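Local coordinates for protein hookworm platelet inhibitor 1 (Ancylostoma caninum, PDB 4TPV) that inhibits platelet aggregation and adhesion to fibrinogen and collagen, possibly by binding platelet integrins, as a secreted hookworm toxin of the CAP superfamily, at residues 6-9 against 15-18; 17-22 against 82-87; 28-33 against 90-95; 122-127 against 131-136. All blocks are in the same frame, centred on the assembly; numbering follows the deposited sequence. Where two conformers were deposited one is given.

Contact 1: residues 6-9 against 15-18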
loop_
_atom_site.group_PDB
_atom_site.type_symbol
_atom_site.label_atom_id
_atom_site.label_comp_id
_atom_site.label_asym_id
_atom_site.label_seq_id
_atom_site.Cartn_x
_atom_site.Cartn_y
_atom_site.Cartn_z
ATOM N N GLN A 6 -17.577 -1.113 -7.556
ATOM C CA GLN A 6 -18.880 -0.489 -7.704
ATOM C C GLN A 6 -18.729 1.017 -7.617
ATOM O O GLN A 6 -17.659 1.528 -7.244
ATOM C CB GLN A 6 -19.829 -0.981 -6.631
ATOM C CG GLN A 6 -19.535 -0.376 -5.283
ATOM C CD GLN A 6 -20.256 -1.081 -4.178
ATOM O OE1 GLN A 6 -19.787 -2.106 -3.671
ATOM N NE2 GLN A 6 -21.409 -0.544 -3.785
ATOM N N GLN A 7 -19.795 1.734 -7.963
ATOM C CA GLN A 7 -19.756 3.187 -7.893
ATOM C C GLN A 7 -19.595 3.635 -6.447
ATOM O O GLN A 7 -20.347 3.220 -5.580
ATOM C CB GLN A 7 -21.022 3.803 -8.493
ATOM C CG GLN A 7 -20.811 5.242 -8.941
ATOM C CD GLN A 7 -22.023 6.121 -8.722
ATOM O OE1 GLN A 7 -23.164 5.707 -8.961
ATOM N NE2 GLN A 7 -21.784 7.350 -8.263
ATOM N N ARG A 8 -18.595 4.472 -6.187
ATOM C CA ARG A 8 -18.426 5.032 -4.857
ATOM C C ARG A 8 -18.628 6.533 -4.896
ATOM O O ARG A 8 -18.316 7.185 -5.891
ATOM C CB ARG A 8 -17.043 4.709 -4.289
ATOM C CG ARG A 8 -16.722 3.217 -4.241
ATOM C CD ARG A 8 -17.518 2.435 -3.191
ATOM N NE ARG A 8 -17.007 1.064 -3.102
ATOM C CZ ARG A 8 -17.482 0.131 -2.283
ATOM N NH1 ARG A 8 -18.465 0.417 -1.456
ATOM N NH2 ARG A 8 -16.952 -1.085 -2.267
ATOM N N GLU A 9 -19.124 7.079 -3.798
ATOM C CA GLU A 9 -19.452 8.491 -3.746
ATOM C C GLU A 9 -18.226 9.391 -3.826
ATOM O O GLU A 9 -18.271 10.442 -4.463
ATOM C CB GLU A 9 -20.230 8.794 -2.473
ATOM C CG GLU A 9 -20.239 10.261 -2.128
ATOM C CD GLU A 9 -21.289 10.596 -1.107
ATOM O OE1 GLU A 9 -21.990 9.665 -0.654
ATOM O OE2 GLU A 9 -21.415 11.790 -0.764
ATOM N N MET A 15 -9.069 8.006 -9.253
ATOM C CA MET A 15 -8.426 7.999 -7.945
ATOM C C MET A 15 -7.852 6.625 -7.581
ATOM O O MET A 15 -6.836 6.546 -6.904
ATOM C CB MET A 15 -9.405 8.442 -6.867
ATOM C CG MET A 15 -9.914 9.866 -7.049
ATOM S SD MET A 15 -11.195 10.265 -5.837
ATOM C CE MET A 15 -10.277 9.872 -4.344
ATOM N N ARG A 16 -8.527 5.554 -7.999
ATOM C CA ARG A 16 -8.010 4.207 -7.742
ATOM C C ARG A 16 -6.645 4.085 -8.390
ATOM O O ARG A 16 -5.700 3.607 -7.777
ATOM C CB ARG A 16 -8.962 3.120 -8.256
ATOM C CG ARG A 16 -10.302 3.110 -7.544
ATOM C CD ARG A 16 -11.253 2.104 -8.157
ATOM N NE ARG A 16 -12.459 2.001 -7.345
ATOM C CZ ARG A 16 -13.650 2.493 -7.681
ATOM N NH1 ARG A 16 -13.829 3.099 -8.851
ATOM N NH2 ARG A 16 -14.675 2.356 -6.844
ATOM N N GLU A 17 -6.536 4.563 -9.627
ATOM C CA GLU A 17 -5.270 4.560 -10.340
ATOM C C GLU A 17 -4.237 5.446 -9.635
ATOM O O GLU A 17 -3.077 5.058 -9.506
ATOM C CB GLU A 17 -5.482 5.017 -11.793
ATOM C CG GLU A 17 -4.309 4.731 -12.702
ATOM C CD GLU A 17 -4.621 5.053 -14.157
ATOM O OE1 GLU A 17 -5.338 6.048 -14.409
ATOM O OE2 GLU A 17 -4.164 4.303 -15.046
ATOM N N MET A 18 -4.655 6.609 -9.145
ATOM C CA MET A 18 -3.748 7.499 -8.439
ATOM C C MET A 18 -3.213 6.786 -7.202
ATOM O O MET A 18 -2.026 6.791 -6.962
ATOM C CB MET A 18 -4.425 8.815 -8.059
ATOM C CG MET A 18 -4.700 9.725 -9.255
ATOM S SD MET A 18 -5.786 11.075 -8.754
ATOM C CE MET A 18 -6.143 11.841 -10.347
HETATM O O HOH W 1 -16.414 4.711 -8.362
#
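This is a small polar contact in which one long arginine, Arg-16, reaches out from the first turns of helix 13-34 to the extended N-terminal loop before it. The backbones stay well apart, with 10.8 Å between the CA atoms of Arg-8 and Arg-16, and the gap is bridged by the Arg-16 side chain, which is extended from CG to NE. At its end NH2 lies 3.1 Å from Gln-6 O; the N-H is bent away from the acceptor, with an angle of 128°, so this hydrogen bond is weak. The same NH2 touches the aliphatic part of Arg-8, whose CG comes to the guanidinium edge at 3.4 Å. A second link runs through a water, which accepts from Arg-8 N and Arg-16 NH1, 3.1 Å from each. In the CAP fold the first turn of helix 13-34 is tied to the backbone of the preceding loop both directly and through this water. The Arg-8 chain bends at its CB-CG bond (chi2 -71°), and the two arginine side chains cross at about a right angle, their guanidinium planes 45° apart. Although Arg-8 NE and Arg-16 NH2 are only 4.6 Å from each other, both side chains share Glu-49 of helix 46-56, which forms salt bridges to NE of each and probably offsets their like charges. Glu-50 takes Arg-8 NH2 and Asp-13 takes Arg-16 NH1, while the Arg-8 group makes a cation-pi contact with Tyr-53. Over one face of the Arg-8 guanidinium, toward its rim, sits OE1 of Gln-6, 3.1 Å above the plane.

Contact 2: residues 17-22 against 82-87; sequences EMFTEL and LEAGNS
Leu-22 of helix 13-34 lays its two methyl groups on Leu-82 and Gly-85 of helix 80-89. CD1 meets CD2 of Leu-82 at 3.7 Å, the two side chains crossing at about a right angle, and CD2 rests against the backbone at Gly-85, 3.9 Å from its CA. The reach depends on the first torsion: CG of Leu-22 stands opposite its own backbone N (chi1 -162°), which carries the branched end out to the neighbouring helix. Leu-82 starts off pointing away from helix 13-34, yet its CD2 methyl swings back to meet the partner. Because Gly-85 has no side chain, the Leu-22 methyl can lie directly on the helix surface, and here the two backbones come nearest, with 7.1 Å between the CA atoms of Leu-22 and Gly-85. The short segments run nearly parallel, with a crossing angle of -23°, and their axes approach to 10.4 Å. Both helices lie against the same side of the central sheet of the CAP fold, and toward the sheet the contact meets strand 130-138. There Phe-19 turns its ring so that CB of Ala-84 approaches the edge, 4.5 Å from CE1; Val-133 of the strand packs on both residues, and Pro-81 also touches Phe-19. Within helix 80-89 the side chain of Asn-86 folds back onto Leu-82: ND2 gives a nearly straight bond of 2.9 Å to Leu-82 O, arriving from the opposite face of the carbonyl plane to Asn-86 N, so that one oxygen is gripped by two donors.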
loop_
_atom_site.group_PDB
_atom_site.type_symbol
_atom_site.label_atom_id
_atom_site.label_comp_id
_atom_site.label_asym_id
_atom_site.label_seq_id
_atom_site.Cartn_x
_atom_site.Cartn_y
_atom_site.Cartn_z
ATOM N N GLU A 17 -6.536 4.563 -9.627
ATOM C CA GLU A 17 -5.270 4.560 -10.340
ATOM C C GLU A 17 -4.237 5.446 -9.635
ATOM O O GLU A 17 -3.077 5.058 -9.506
ATOM C CB GLU A 17 -5.482 5.017 -11.793
ATOM C CG GLU A 17 -4.309 4.731 -12.702
ATOM C CD GLU A 17 -4.621 5.053 -14.157
ATOM O OE1 GLU A 17 -5.338 6.048 -14.409
ATOM O OE2 GLU A 17 -4.164 4.303 -15.046
ATOM N N MET A 18 -4.655 6.609 -9.145
ATOM C CA MET A 18 -3.748 7.499 -8.439
ATOM C C MET A 18 -3.213 6.786 -7.202
ATOM O O MET A 18 -2.026 6.791 -6.962
ATOM C CB MET A 18 -4.425 8.815 -8.059
ATOM C CG MET A 18 -4.700 9.725 -9.255
ATOM S SD MET A 18 -5.786 11.075 -8.754
ATOM C CE MET A 18 -6.143 11.841 -10.347
ATOM N N PHE A 19 -4.079 6.119 -6.451
ATOM C CA PHE A 19 -3.613 5.397 -5.268
ATOM C C PHE A 19 -2.588 4.325 -5.634
ATOM O O PHE A 19 -1.556 4.184 -4.975
ATOM C CB PHE A 19 -4.790 4.746 -4.538
ATOM C CG PHE A 19 -5.465 5.636 -3.528
ATOM C CD1 PHE A 19 -4.822 5.999 -2.360
ATOM C CD2 PHE A 19 -6.768 6.049 -3.720
ATOM C CE1 PHE A 19 -5.467 6.796 -1.413
ATOM C CE2 PHE A 19 -7.411 6.838 -2.781
ATOM C CZ PHE A 19 -6.752 7.211 -1.617
ATOM N N THR A 20 -2.884 3.556 -6.673
ATOM C CA THR A 20 -2.031 2.434 -7.048
ATOM C C THR A 20 -0.666 2.920 -7.540
ATOM O O THR A 20 0.368 2.407 -7.126
ATOM C CB THR A 20 -2.691 1.587 -8.129
ATOM O OG1 THR A 20 -4.018 1.236 -7.697
ATOM C CG2 THR A 20 -1.864 0.319 -8.404
ATOM N N GLU A 21 -0.674 3.912 -8.425
ATOM C CA GLU A 21 0.585 4.442 -8.946
ATOM C C GLU A 21 1.448 5.062 -7.857
ATOM O O GLU A 21 2.688 4.902 -7.854
ATOM C CB GLU A 21 0.321 5.480 -10.039
ATOM C CG GLU A 21 1.579 5.889 -10.829
ATOM C CD GLU A 21 2.480 6.882 -10.106
ATOM O OE1 GLU A 21 1.975 7.711 -9.317
ATOM O OE2 GLU A 21 3.711 6.824 -10.331
ATOM N N LEU A 22 0.816 5.798 -6.944
ATOM C CA LEU A 22 1.546 6.431 -5.849
ATOM C C LEU A 22 2.256 5.378 -4.996
ATOM O O LEU A 22 3.457 5.480 -4.727
ATOM C CB LEU A 22 0.596 7.259 -4.992
ATOM C CG LEU A 22 1.253 8.301 -4.096
ATOM C CD1 LEU A 22 1.940 9.357 -4.979
ATOM C CD2 LEU A 22 0.177 8.936 -3.223
ATOM N N LEU A 82 -2.799 11.975 -2.660
ATOM C CA LEU A 82 -1.551 12.566 -2.184
ATOM C C LEU A 82 -1.598 12.943 -0.713
ATOM O O LEU A 82 -0.600 12.772 -0.013
ATOM C CB LEU A 82 -1.174 13.806 -3.006
ATOM C CG LEU A 82 -0.709 13.473 -4.421
ATOM C CD1 LEU A 82 -0.674 14.761 -5.225
ATOM C CD2 LEU A 82 0.687 12.808 -4.382
ATOM N N GLU A 83 -2.735 13.447 -0.235
ATOM C CA GLU A 83 -2.843 13.830 1.179
ATOM C C GLU A 83 -2.590 12.604 2.062
ATOM O O GLU A 83 -1.781 12.662 2.996
ATOM C CB GLU A 83 -4.213 14.483 1.454
ATOM C CG GLU A 83 -4.345 15.250 2.772
ATOM C CD GLU A 83 -3.541 16.559 2.834
ATOM O OE1 GLU A 83 -3.512 17.355 1.853
ATOM O OE2 GLU A 83 -2.958 16.808 3.904
ATOM N N ALA A 84 -3.216 11.481 1.738
ATOM C CA ALA A 84 -2.998 10.250 2.491
ATOM C C ALA A 84 -1.599 9.692 2.256
ATOM O O ALA A 84 -0.900 9.342 3.213
ATOM C CB ALA A 84 -4.048 9.200 2.114
ATOM N N GLY A 85 -1.208 9.567 0.989
ATOM C CA GLY A 85 0.069 8.973 0.662
ATOM C C GLY A 85 1.212 9.674 1.364
ATOM O O GLY A 85 2.108 9.035 1.914
ATOM N N ASN A 86 1.179 11.000 1.356
ATOM C CA ASN A 86 2.277 11.760 1.943
ATOM C C ASN A 86 2.329 11.614 3.458
ATOM O O ASN A 86 3.416 11.538 4.052
ATOM C CB ASN A 86 2.175 13.233 1.531
ATOM C CG ASN A 86 2.833 13.493 0.202
ATOM O OD1 ASN A 86 4.038 13.718 0.132
ATOM N ND2 ASN A 86 2.053 13.428 -0.870
ATOM N N SER A 87 1.168 11.578 4.097
ATOM C CA SER A 87 1.133 11.363 5.534
ATOM C C SER A 87 1.744 10.006 5.873
ATOM O O SER A 87 2.558 9.910 6.782
ATOM C CB SER A 87 -0.298 11.444 6.074
ATOM O OG SER A 87 -0.282 11.443 7.493
#

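Contact 3: residues 28-33 against 90-95; sequences AAFARN and SEIFEL
The far half of helix 13-34 packs here on the short 3-10 turn 91-94, which follows helix 80-89, through one aromatic ring and two aliphatic side chains. Phe-30 holds its ring with CG opposite the backbone N (chi1 -162°), which sends it off the helix toward the turn. CD1 of Ile-92 comes to the edge of the ring, near its plane, 4.2 Å from CD2 of Phe-30; the two side chains run antiparallel alongside each other. Leu-95, just beyond the turn, approaches against the direction of Phe-30, its CD1 4.0 Å from Phe-30 CE2 and neither squarely over the ring face nor at its edge. The backbones keep their distance, the closest CA atoms being those of Phe-30 and Ile-92. In the CAP fold this apolar patch joins the long first helix to the loop leading to helix 107-113, whose Val-113 touches Phe-30 and whose Ile-109 touches Leu-95. Tyr-34 stacks on the Phe-30 ring, and Tyr-149 meets it edge-to-face. The turn itself is held by backbone bonds such as Glu-94 N to Glu-91 O at 2.8 Å, and on the helix Asn-33 ND2 returns to Ala-29 O at 2.7 Å.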
loop_
_atom_site.group_PDB
_atom_site.type_symbol
_atom_site.label_atom_id
_atom_site.label_comp_id
_atom_site.label_asym_id
_atom_site.label_seq_id
_atom_site.Cartn_x
_atom_site.Cartn_y
_atom_site.Cartn_z
ATOM N N ALA A 28 9.018 1.497 -5.540
ATOM C CA ALA A 28 10.183 1.548 -6.424
ATOM C C ALA A 28 11.297 2.425 -5.832
ATOM O O ALA A 28 12.470 2.066 -5.886
ATOM C CB ALA A 28 9.768 2.069 -7.797
ATOM N N ALA A 29 10.921 3.581 -5.292
ATOM C CA ALA A 29 11.901 4.456 -4.648
ATOM C C ALA A 29 12.520 3.714 -3.486
ATOM O O ALA A 29 13.737 3.722 -3.297
ATOM C CB ALA A 29 11.248 5.749 -4.177
ATOM N N PHE A 30 11.672 3.065 -2.698
ATOM C CA PHE A 30 12.168 2.341 -1.541
ATOM C C PHE A 30 13.081 1.192 -1.961
ATOM O O PHE A 30 14.153 0.995 -1.372
ATOM C CB PHE A 30 11.005 1.813 -0.702
ATOM C CG PHE A 30 11.411 1.445 0.689
ATOM C CD1 PHE A 30 11.883 0.181 0.972
ATOM C CD2 PHE A 30 11.315 2.371 1.705
ATOM C CE1 PHE A 30 12.249 -0.156 2.267
ATOM C CE2 PHE A 30 11.672 2.046 2.994
ATOM C CZ PHE A 30 12.150 0.790 3.275
ATOM N N ALA A 31 12.703 0.448 -2.997
ATOM C CA ALA A 31 13.495 -0.710 -3.424
ATOM C C ALA A 31 14.887 -0.310 -3.913
ATOM O O ALA A 31 15.869 -1.012 -3.656
ATOM C CB ALA A 31 12.755 -1.496 -4.539
ATOM N N ARG A 32 14.959 0.798 -4.639
ATOM C CA ARG A 32 16.240 1.256 -5.158
ATOM C C ARG A 32 17.111 1.827 -4.049
ATOM O O ARG A 32 18.320 1.594 -4.038
ATOM C CB ARG A 32 16.040 2.291 -6.272
ATOM C CG ARG A 32 17.367 2.776 -6.896
ATOM C CD ARG A 32 18.001 1.695 -7.807
ATOM N NE ARG A 32 17.352 1.582 -9.107
ATOM C CZ ARG A 32 17.536 0.574 -9.956
ATOM N NH1 ARG A 32 18.359 -0.419 -9.644
ATOM N NH2 ARG A 32 16.892 0.554 -11.120
ATOM N N ASN A 33 16.512 2.555 -3.108
ATOM C CA ASN A 33 17.328 3.249 -2.107
ATOM C C ASN A 33 17.720 2.350 -0.937
ATOM O O ASN A 33 18.781 2.535 -0.339
ATOM C CB ASN A 33 16.594 4.508 -1.619
ATOM C CG ASN A 33 16.643 5.631 -2.642
ATOM O OD1 ASN A 33 17.578 6.441 -2.648
ATOM N ND2 ASN A 33 15.654 5.671 -3.532
ATOM N N SER A 90 5.626 9.805 5.081
ATOM C CA SER A 90 6.451 10.574 6.019
ATOM C C SER A 90 6.938 9.754 7.221
ATOM O O SER A 90 7.892 10.146 7.901
ATOM C CB SER A 90 5.687 11.804 6.506
ATOM O OG SER A 90 5.535 12.749 5.457
ATOM N N GLU A 91 6.319 8.608 7.476
ATOM C CA GLU A 91 6.744 7.759 8.579
ATOM C C GLU A 91 8.094 7.123 8.309
ATOM O O GLU A 91 8.704 6.532 9.203
ATOM C CB GLU A 91 5.699 6.670 8.852
ATOM C CG GLU A 91 4.398 7.226 9.376
ATOM C CD GLU A 91 3.415 6.137 9.742
ATOM O OE1 GLU A 91 3.658 4.976 9.342
ATOM O OE2 GLU A 91 2.434 6.442 10.459
ATOM N N ILE A 92 8.543 7.215 7.060
ATOM C CA ILE A 92 9.830 6.643 6.689
ATOM C C ILE A 92 10.950 7.138 7.615
ATOM O O ILE A 92 11.898 6.403 7.889
ATOM C CB ILE A 92 10.158 6.953 5.202
ATOM C CG1 ILE A 92 11.251 6.023 4.694
ATOM C CG2 ILE A 92 10.473 8.448 4.989
ATOM C CD1 ILE A 92 11.578 6.238 3.206
ATOM N N PHE A 93 10.800 8.356 8.129
ATOM C CA PHE A 93 11.798 8.908 9.050
ATOM C C PHE A 93 11.858 8.207 10.399
ATOM O O PHE A 93 12.816 8.393 11.153
ATOM C CB PHE A 93 11.542 10.415 9.247
ATOM C CG PHE A 93 11.854 11.227 8.025
ATOM C CD1 PHE A 93 13.166 11.611 7.757
ATOM C CD2 PHE A 93 10.856 11.571 7.129
ATOM C CE1 PHE A 93 13.465 12.348 6.622
ATOM C CE2 PHE A 93 11.147 12.299 5.985
ATOM C CZ PHE A 93 12.452 12.691 5.733
ATOM N N GLU A 94 10.853 7.392 10.709
ATOM C CA GLU A 94 10.836 6.685 11.988
ATOM C C GLU A 94 11.230 5.215 11.848
ATOM O O GLU A 94 11.369 4.507 12.850
ATOM C CB GLU A 94 9.447 6.809 12.645
ATOM C CG GLU A 94 9.067 8.252 12.978
ATOM C CD GLU A 94 9.948 8.872 14.055
ATOM O OE1 GLU A 94 10.454 8.140 14.937
ATOM O OE2 GLU A 94 10.138 10.112 14.021
ATOM N N LEU A 95 11.413 4.745 10.616
ATOM C CA LEU A 95 11.917 3.398 10.398
ATOM C C LEU A 95 13.324 3.272 10.959
ATOM O O LEU A 95 14.086 4.246 10.967
ATOM C CB LEU A 95 11.918 3.038 8.914
ATOM C CG LEU A 95 10.555 2.695 8.313
ATOM C CD1 LEU A 95 10.669 2.560 6.827
ATOM C CD2 LEU A 95 10.018 1.430 8.929
#

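Contact 4: residues 122-127 against 131-136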
loop_
_atom_site.group_PDB
_atom_site.type_symbol
_atom_site.label_atom_id
_atom_site.label_comp_id
_atom_site.label_asym_id
_atom_site.label_seq_id
_atom_site.Cartn_x
_atom_site.Cartn_y
_atom_site.Cartn_z
ATOM N N CYS A 122 -8.791 0.783 -1.486
ATOM C CA CYS A 122 -8.940 1.959 -0.616
ATOM C C CYS A 122 -10.375 2.490 -0.551
ATOM O O CYS A 122 -11.220 2.140 -1.371
ATOM C CB CYS A 122 -7.992 3.067 -1.079
ATOM S SG CYS A 122 -6.235 2.600 -1.075
ATOM N N ALA A 123 -10.638 3.347 0.436
ATOM C CA ALA A 123 -11.974 3.868 0.698
ATOM C C ALA A 123 -11.857 5.302 1.209
ATOM O O ALA A 123 -10.900 5.653 1.910
ATOM C CB ALA A 123 -12.708 2.988 1.717
ATOM N N VAL A 124 -12.809 6.135 0.825
ATOM C CA VAL A 124 -12.853 7.523 1.255
ATOM C C VAL A 124 -14.236 7.782 1.829
ATOM O O VAL A 124 -15.235 7.588 1.134
ATOM C CB VAL A 124 -12.562 8.471 0.082
ATOM C CG1 VAL A 124 -12.708 9.921 0.530
ATOM C CG2 VAL A 124 -11.159 8.209 -0.475
ATOM N N VAL A 125 -14.317 8.201 3.093
ATOM C CA VAL A 125 -15.614 8.388 3.731
ATOM C C VAL A 125 -15.594 9.636 4.595
ATOM O O VAL A 125 -14.525 10.099 4.973
ATOM C CB VAL A 125 -16.007 7.192 4.606
ATOM C CG1 VAL A 125 -16.060 5.894 3.789
ATOM C CG2 VAL A 125 -15.046 7.047 5.758
ATOM N N ASP A 126 -16.768 10.187 4.885
ATOM C CA ASP A 126 -16.857 11.292 5.829
ATOM C C ASP A 126 -17.265 10.800 7.206
ATOM O O ASP A 126 -18.242 10.069 7.351
ATOM C CB ASP A 126 -17.867 12.349 5.356
ATOM C CG ASP A 126 -17.948 13.548 6.310
ATOM O OD1 ASP A 126 -17.026 14.385 6.271
ATOM O OD2 ASP A 126 -18.925 13.654 7.087
ATOM N N CYS A 127 -16.525 11.232 8.218
ATOM C CA CYS A 127 -16.893 10.958 9.596
ATOM C C CYS A 127 -16.992 12.263 10.345
ATOM O O CYS A 127 -15.964 12.878 10.644
ATOM C CB CYS A 127 -15.863 10.061 10.264
ATOM S SG CYS A 127 -15.682 8.451 9.493
ATOM N N THR A 131 -12.563 13.847 6.713
ATOM C CA THR A 131 -12.353 12.788 5.724
ATOM C C THR A 131 -11.499 11.693 6.336
ATOM O O THR A 131 -10.467 11.971 6.924
ATOM C CB THR A 131 -11.692 13.339 4.455
ATOM O OG1 THR A 131 -12.518 14.380 3.915
ATOM C CG2 THR A 131 -11.495 12.242 3.408
ATOM N N HIS A 132 -11.962 10.452 6.224
ATOM C CA HIS A 132 -11.154 9.286 6.562
ATOM C C HIS A 132 -10.798 8.579 5.274
ATOM O O HIS A 132 -11.661 8.293 4.448
ATOM C CB HIS A 132 -11.885 8.301 7.484
ATOM C CG HIS A 132 -12.089 8.787 8.891
ATOM N ND1 HIS A 132 -12.124 7.928 9.965
ATOM C CD2 HIS A 132 -12.252 10.035 9.398
ATOM C CE1 HIS A 132 -12.317 8.619 11.076
ATOM N NE2 HIS A 132 -12.391 9.900 10.762
ATOM N N VAL A 133 -9.511 8.324 5.099
ATOM C CA VAL A 133 -9.033 7.529 3.997
ATOM C C VAL A 133 -8.506 6.241 4.596
ATOM O O VAL A 133 -7.717 6.282 5.551
ATOM C CB VAL A 133 -7.913 8.234 3.225
ATOM C CG1 VAL A 133 -7.412 7.331 2.103
ATOM C CG2 VAL A 133 -8.400 9.572 2.691
ATOM N N VAL A 134 -8.941 5.102 4.062
ATOM C CA VAL A 134 -8.483 3.790 4.544
ATOM C C VAL A 134 -8.021 2.962 3.366
ATOM O O VAL A 134 -8.725 2.872 2.357
ATOM C CB VAL A 134 -9.613 3.021 5.285
ATOM C CG1 VAL A 134 -9.188 1.598 5.573
ATOM C CG2 VAL A 134 -10.033 3.762 6.552
ATOM N N CYS A 135 -6.841 2.367 3.484
ATOM C CA CYS A 135 -6.392 1.404 2.500
ATOM C C CYS A 135 -6.130 0.072 3.188
ATOM O O CYS A 135 -5.616 0.023 4.306
ATOM C CB CYS A 135 -5.134 1.884 1.779
ATOM S SG CYS A 135 -5.358 3.284 0.638
ATOM N N GLN A 136 -6.521 -0.995 2.507
ATOM C CA GLN A 136 -6.323 -2.353 2.967
ATOM C C GLN A 136 -5.353 -3.032 2.015
ATOM O O GLN A 136 -5.407 -2.825 0.792
ATOM C CB GLN A 136 -7.668 -3.112 3.024
ATOM C CG GLN A 136 -8.620 -2.579 4.086
ATOM C CD GLN A 136 -8.470 -3.291 5.409
ATOM O OE1 GLN A 136 -7.656 -4.210 5.546
ATOM N NE2 GLN A 136 -9.258 -2.873 6.402
HETATM O O HOH W 2 -15.592 14.187 4.195
#
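The two segments run antiparallel, 166° between their directions, and pair as the beta hairpin 119-127/130-138 at the middle of the CAP sheet. Two hydrogen-bonded pairs, Ala-123 with Val-134 and Val-125 with His-132, each exchange two backbone bonds; Val-134 N reaches Ala-123 O at 3.0 Å and His-132 N reaches Val-125 O at 2.9 Å, whereas the Ala-123 N to Val-134 O bond is less straight. Between and beyond them lie the non-hydrogen-bonded pairs, of which Cys-122 with Cys-135 is the tightest, their CA atoms 4.1 Å apart. That pair is closed by a disulfide spanning the two neighbouring strands, with a torsion of 104° about the S-S bond, and its sulfurs face Phe-19 of helix 13-34. Val-124 and Val-133 share this face, packing on Ile-80 of helix 80-89, and CG1 of Val-124 meets CG2 of Thr-131 at 3.9 Å. At the hairpin's loop end a water lies between OD1 of Asp-126, at a short distance, and OG1 of Thr-131, 3.1 Å from the latter. On the other face Val-125 sets CG2 against CB of His-132 at 3.8 Å, and Val-134 packs on Ala-56 of helix 46-56. Cys-127, disulfide-bonded to Cys-59, curls over the imidazole: with SG opposite its own carbonyl carbon (chi1 -61°), the sulfur stands over the middle of the His-132 ring, 3.5 Å from the ring centroid, while CB of Cys-127 lies over the same face and comes 3.5 Å from NE2 of His-132.

Helix 13-34 runs through three of the four contacts: its first turn serves contact 1, the next turns contact 2 and its last third contact 3, with contacts 1 and 3 on opposite sides of the chain's centre, their centres about 26 Å apart. Contacts 2 and 3 use helix 80-89 and the turn directly after it, respectively. The hairpin of contact 4 touches contact 2: Phe-19 CZ and Ala-84 CB each lie 3.8 Å from Val-133 CG1, and Phe-19 CD1 3.9 Å from Cys-122 SG. Contacts 1 and 4 come within about 4 Å at their nearest atoms without touching, and Tyr-53 of helix 46-56 meets both. A glycerol, probably from the crystallisation liquor, binds beside contact 1.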